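Local coordinates for protein pyruvate kinase (PDB 6QXL) that probably catalyses the last step of glycolysis, transferring the phosphoryl group of phosphoenolpyruvate to ADP to yield pyruvate and ATP, at residues A77-K82 / G152-H157; R131-V136 / V148-P153. All coordinates share one frame; numbering follows the deposited sequence.

Contact 1 (A77-K82 / G152-H157); sequences AKFANK and GPLSDH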
loop_
_atom_site.group_PDB
_atom_site.type_symbol
_atom_site.label_atom_id
_atom_site.label_comp_id
_atom_site.label_asym_id
_atom_site.label_seq_id
_atom_site.Cartn_x
_atom_site.Cartn_y
_atom_site.Cartn_z
ATOM N N ALA A 77 -53.331 2.286 -18.315
ATOM C CA ALA A 77 -54.634 1.622 -18.143
ATOM C C ALA A 77 -54.792 0.400 -19.084
ATOM O O ALA A 77 -53.812 -0.090 -19.631
ATOM C CB ALA A 77 -55.760 2.634 -18.321
ATOM N N LYS A 78 -56.011 -0.079 -19.279
ATOM C CA LYS A 78 -56.256 -1.229 -20.152
ATOM C C LYS A 78 -56.517 -0.825 -21.601
ATOM O O LYS A 78 -56.891 0.307 -21.897
ATOM C CB LYS A 78 -57.430 -2.075 -19.620
ATOM C CG LYS A 78 -57.274 -2.521 -18.202
ATOM C CD LYS A 78 -58.452 -3.316 -17.742
ATOM C CE LYS A 78 -58.166 -4.009 -16.468
ATOM N NZ LYS A 78 -59.412 -4.501 -15.807
ATOM N N PHE A 79 -56.428 -1.813 -22.474
ATOM C CA PHE A 79 -56.692 -1.701 -23.899
ATOM C C PHE A 79 -57.948 -2.486 -24.223
ATOM O O PHE A 79 -58.318 -3.351 -23.482
ATOM C CB PHE A 79 -55.570 -2.279 -24.697
ATOM C CG PHE A 79 -54.367 -1.421 -24.778
ATOM C CD1 PHE A 79 -53.370 -1.532 -23.853
ATOM C CD2 PHE A 79 -54.206 -0.557 -25.805
ATOM C CE1 PHE A 79 -52.253 -0.770 -23.938
ATOM C CE2 PHE A 79 -53.083 0.206 -25.902
ATOM C CZ PHE A 79 -52.107 0.105 -24.967
ATOM N N ALA A 80 -58.642 -2.137 -25.296
ATOM C CA ALA A 80 -59.882 -2.815 -25.677
ATOM C C ALA A 80 -59.726 -4.269 -26.049
ATOM O O ALA A 80 -60.490 -5.104 -25.655
ATOM C CB ALA A 80 -60.554 -2.070 -26.792
ATOM N N ASN A 81 -58.710 -4.533 -26.830
ATOM C CA ASN A 81 -58.304 -5.852 -27.251
ATOM C C ASN A 81 -57.055 -5.846 -26.462
ATOM O O ASN A 81 -56.168 -5.145 -26.822
ATOM C CB ASN A 81 -57.987 -5.850 -28.721
ATOM C CG ASN A 81 -59.117 -5.319 -29.542
ATOM O OD1 ASN A 81 -60.240 -5.715 -29.366
ATOM N ND2 ASN A 81 -58.824 -4.403 -30.428
ATOM N N LYS A 82 -56.774 -6.815 -25.646
ATOM C CA LYS A 82 -55.730 -6.641 -24.641
ATOM C C LYS A 82 -54.321 -6.154 -24.945
ATOM O O LYS A 82 -53.630 -5.793 -24.058
ATOM C CB LYS A 82 -55.659 -7.906 -23.824
ATOM C CG LYS A 82 -56.979 -8.609 -23.725
ATOM C CD LYS A 82 -56.889 -9.846 -22.865
ATOM C CE LYS A 82 -57.992 -9.869 -21.821
ATOM N NZ LYS A 82 -57.482 -10.378 -20.516
ATOM N N GLY A 152 -42.489 -2.085 -30.294
ATOM C CA GLY A 152 -42.723 -3.314 -29.575
ATOM C C GLY A 152 -44.165 -3.433 -29.147
ATOM O O GLY A 152 -44.991 -2.609 -29.513
ATOM N N PRO A 153 -44.492 -4.448 -28.368
ATOM C CA PRO A 153 -45.850 -4.591 -27.877
ATOM C C PRO A 153 -46.140 -3.770 -26.632
ATOM O O PRO A 153 -45.230 -3.436 -25.888
ATOM C CB PRO A 153 -45.944 -6.103 -27.575
ATOM C CG PRO A 153 -44.564 -6.456 -27.160
ATOM C CD PRO A 153 -43.633 -5.596 -27.995
ATOM N N LEU A 154 -47.414 -3.484 -26.409
ATOM C CA LEU A 154 -47.879 -2.811 -25.206
ATOM C C LEU A 154 -49.148 -3.516 -24.764
ATOM O O LEU A 154 -49.985 -3.849 -25.591
ATOM C CB LEU A 154 -48.164 -1.338 -25.504
ATOM C CG LEU A 154 -47.658 -0.259 -24.526
ATOM C CD1 LEU A 154 -46.182 -0.421 -24.205
ATOM C CD2 LEU A 154 -47.820 1.138 -25.093
ATOM N N SER A 155 -49.324 -3.687 -23.470
ATOM C CA SER A 155 -50.492 -4.382 -22.955
ATOM C C SER A 155 -50.958 -3.738 -21.636
ATOM O O SER A 155 -50.296 -2.843 -21.106
ATOM C CB SER A 155 -50.150 -5.863 -22.770
ATOM O OG SER A 155 -49.230 -6.037 -21.694
ATOM N N ASP A 156 -52.080 -4.233 -21.110
ATOM C CA ASP A 156 -52.724 -3.629 -19.954
ATOM C C ASP A 156 -51.731 -3.482 -18.788
ATOM O O ASP A 156 -50.897 -4.347 -18.546
ATOM C CB ASP A 156 -53.930 -4.438 -19.476
ATOM C CG ASP A 156 -55.057 -4.501 -20.511
ATOM O OD1 ASP A 156 -54.858 -4.105 -21.685
ATOM O OD2 ASP A 156 -56.158 -5.038 -20.166
ATOM N N HIS A 157 -51.823 -2.339 -18.120
ATOM C CA HIS A 157 -51.109 -2.056 -16.884
ATOM C C HIS A 157 -49.589 -2.118 -16.958
ATOM O O HIS A 157 -48.952 -2.281 -15.940
ATOM C CB HIS A 157 -51.608 -2.985 -15.762
ATOM C CG HIS A 157 -53.073 -2.890 -15.494
ATOM N ND1 HIS A 157 -53.729 -1.677 -15.348
ATOM C CD2 HIS A 157 -54.020 -3.855 -15.424
ATOM C CE1 HIS A 157 -55.015 -1.906 -15.140
ATOM N NE2 HIS A 157 -55.214 -3.218 -15.192
#

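Contact 2 (R131-V136 / V148-P153); sequences RVVMVV and VLIGGP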
loop_
_atom_site.group_PDB
_atom_site.type_symbol
_atom_site.label_atom_id
_atom_site.label_comp_id
_atom_site.label_asym_id
_atom_site.label_seq_id
_atom_site.Cartn_x
_atom_site.Cartn_y
_atom_site.Cartn_z
ATOM N N ARG A 131 -38.594 -1.642 -22.799
ATOM C CA ARG A 131 -38.820 -2.363 -24.069
ATOM C C ARG A 131 -39.330 -1.463 -25.192
ATOM O O ARG A 131 -38.957 -1.643 -26.332
ATOM C CB ARG A 131 -39.777 -3.549 -23.843
ATOM C CG ARG A 131 -39.029 -4.754 -23.341
ATOM C CD ARG A 131 -39.831 -5.722 -22.446
ATOM N NE ARG A 131 -38.951 -6.769 -21.919
ATOM C CZ ARG A 131 -38.741 -7.080 -20.615
ATOM N NH1 ARG A 131 -39.330 -6.375 -19.627
ATOM N NH2 ARG A 131 -37.853 -8.023 -20.340
ATOM N N VAL A 132 -40.206 -0.529 -24.829
ATOM C CA VAL A 132 -40.752 0.466 -25.746
ATOM C C VAL A 132 -40.304 1.837 -25.265
ATOM O O VAL A 132 -40.273 2.098 -24.076
ATOM C CB VAL A 132 -42.290 0.375 -25.776
ATOM C CG1 VAL A 132 -42.900 1.548 -26.542
ATOM C CG2 VAL A 132 -42.717 -0.938 -26.429
ATOM N N VAL A 133 -39.940 2.701 -26.202
ATOM C CA VAL A 133 -39.461 4.040 -25.869
ATOM C C VAL A 133 -40.181 5.065 -26.740
ATOM O O VAL A 133 -40.330 4.865 -27.952
ATOM C CB VAL A 133 -37.936 4.186 -26.084
ATOM C CG1 VAL A 133 -37.465 5.598 -25.721
ATOM C CG2 VAL A 133 -37.184 3.141 -25.278
ATOM N N MET A 134 -40.614 6.157 -26.114
ATOM C CA MET A 134 -41.284 7.238 -26.814
ATOM C C MET A 134 -40.718 8.575 -26.404
ATOM O O MET A 134 -40.131 8.708 -25.320
ATOM C CB MET A 134 -42.772 7.215 -26.495
ATOM C CG MET A 134 -43.385 5.841 -26.641
ATOM S SD MET A 134 -45.147 6.040 -26.770
ATOM C CE MET A 134 -45.694 4.339 -26.524
ATOM N N VAL A 135 -40.896 9.561 -27.279
ATOM C CA VAL A 135 -40.527 10.934 -26.976
ATOM C C VAL A 135 -41.789 11.808 -27.014
ATOM O O VAL A 135 -42.638 11.638 -27.888
ATOM C CB VAL A 135 -39.433 11.453 -27.933
ATOM C CG1 VAL A 135 -39.896 11.400 -29.394
ATOM C CG2 VAL A 135 -38.997 12.873 -27.535
ATOM N N VAL A 136 -41.883 12.741 -26.069
ATOM C CA VAL A 136 -43.036 13.622 -25.969
ATOM C C VAL A 136 -42.901 14.738 -27.009
ATOM O O VAL A 136 -41.930 15.499 -26.996
ATOM C CB VAL A 136 -43.142 14.235 -24.556
ATOM C CG1 VAL A 136 -44.297 15.233 -24.462
ATOM C CG2 VAL A 136 -43.309 13.142 -23.514
ATOM N N VAL A 148 -43.120 7.193 -31.270
ATOM C CA VAL A 148 -42.411 5.988 -30.861
ATOM C C VAL A 148 -40.987 6.011 -31.430
ATOM O O VAL A 148 -40.774 6.191 -32.634
ATOM C CB VAL A 148 -43.151 4.719 -31.333
ATOM C CG1 VAL A 148 -42.344 3.452 -31.022
ATOM C CG2 VAL A 148 -44.552 4.663 -30.718
ATOM N N LEU A 149 -40.010 5.864 -30.538
ATOM C CA LEU A 149 -38.596 5.768 -30.914
ATOM C C LEU A 149 -38.182 4.307 -31.084
ATOM O O LEU A 149 -37.430 3.977 -32.003
ATOM C CB LEU A 149 -37.713 6.426 -29.868
ATOM C CG LEU A 149 -37.821 7.961 -29.830
ATOM C CD1 LEU A 149 -36.794 8.530 -28.853
ATOM C CD2 LEU A 149 -37.742 8.657 -31.220
ATOM N N ILE A 150 -38.643 3.446 -30.178
ATOM C CA ILE A 150 -38.367 2.025 -30.235
ATOM C C ILE A 150 -39.686 1.296 -30.058
ATOM O O ILE A 150 -40.366 1.456 -29.045
ATOM C CB ILE A 150 -37.364 1.604 -29.142
ATOM C CG1 ILE A 150 -35.965 2.155 -29.494
ATOM C CG2 ILE A 150 -37.325 0.082 -28.975
ATOM C CD1 ILE A 150 -35.060 2.379 -28.300
ATOM N N GLY A 151 -40.026 0.493 -31.058
ATOM C CA GLY A 151 -41.296 -0.188 -31.095
ATOM C C GLY A 151 -41.323 -1.448 -30.282
ATOM O O GLY A 151 -40.338 -1.851 -29.711
ATOM N N GLY A 152 -42.489 -2.085 -30.294
ATOM C CA GLY A 152 -42.723 -3.314 -29.575
ATOM C C GLY A 152 -44.165 -3.433 -29.147
ATOM O O GLY A 152 -44.991 -2.609 -29.513
ATOM N N PRO A 153 -44.492 -4.448 -28.368
ATOM C CA PRO A 153 -45.850 -4.591 -27.877
ATOM C C PRO A 153 -46.140 -3.770 -26.632
ATOM O O PRO A 153 -45.230 -3.436 -25.888
ATOM C CB PRO A 153 -45.944 -6.103 -27.575
ATOM C CG PRO A 153 -44.564 -6.456 -27.160
ATOM C CD PRO A 153 -43.633 -5.596 -27.995
#

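Contact 1 (A77-K82 / G152-H157)
Leu-154 and Phe-79 meet where the loop between strands 74-75 and 83-86 folds over strand 152-155, in the B domain, the lid-like beta domain that pyruvate kinases insert after the third strand of their TIM barrel. The buried leucine packs its CB 4.2 Å from CZ of the phenylalanine, and both side chains also rest on Ile-84 of strand 83-86, the antiparallel partner of 152-155. Ser-155 passes close to the far end of the loop, its CB 3.7 Å from Lys-82 O, while CD1 and CE1 of Phe-79 lie against the serine carbonyl group. Asp-156 is the main polar grip. With CG anti to its own carbonyl carbon (chi1 -64°), the carboxylate reaches the loop, and OD1 accepts the N-H of Phe-79 (N to OD1 2.9 Å, angle at H 154°). This donor arrives from well above the carboxylate plane. The same OD1 sits at the edge of the Phe-79 ring, near its plane, the two flat groups only 20° apart. Lys-82 O, another acceptor, lies 3.2 Å from OD1, an unfavourable approach. Lys-78 NZ and Lys-82 NZ stay short of contact with OD2 but probably favour the charged carboxylate. His-157 then extends the attachment through a weak bond from its N to Ala-77 O (3.4 Å), and its carbonyl O is held by Arg-75 NH1. Its ring crosses the extended Lys-78 chain, the closest approach being 3.3 Å from NE2 to Lys-78 CE.

Contact 2 (R131-V136 / V148-P153)
A classic beta bulge joins the two segments in the B domain: Leu-149 and Ile-150 together face Val-133, where the chain turns a corner at the end of strand 143-148. Val-133 O accepts two N-H groups, from Leu-149 N at 2.8 Å and from Ile-150 N at 3.1 Å, the two donors tilted to the same face of the carbonyl plane. Val-133 N returns a nearly straight bond to Ile-150 O, which it meets in the carbonyl plane on a lone pair, completing an antiparallel hydrogen-bonded pair. The side chains of Val-133 and Ile-150 lie side by side and point the same way, CG2 to CD1 3.8 Å. Next to them Leu-149 crosses Val-135, its CD2 3.9 Å from Val-135 CG1. Met-134 and Val-148, a non-hydrogen-bonded pair, turn to the opposite face, SD to CG2 4.2 Å. Further on, Val-132 CG2 reaches Pro-153 O at 3.6 Å and also packs on CA of Gly-152, a residue whose phi of 150° suits glycine. The Met-134 face is covered by Leu-86 of strand 83-86 and by Phe-92 and Phe-94 of strand 91-95. On the Val-133 and Ile-150 face, Val-133 touches Glu-124 of strand 124-127, as does Leu-149, and Ile-150 packs on Met-293 of a second subunit.

Overall arrangement
Both contacts belong to the B domain, about 30 Å from the centre of the chain, with their own centres about 14 Å apart. Along the sequence the order is 77-82, 131-136, then 148-157, so contact 1 and contact 2 end on the same run of chain and share Gly-152 and Pro-153. Contact 2 lies where that run leaves the larger mixed sheet that contains strands 132-139 and 143-148; contact 1 lies at the far end of strand 152-155, which pairs with 83-86 in a separate two-stranded sheet. Leu-154 links them, its CD2 4.1 Å from Met-134 CE. Contacts 1 and 2 thus tie both sheets and the 77-82 loop into one compact domain beside the TIM barrel.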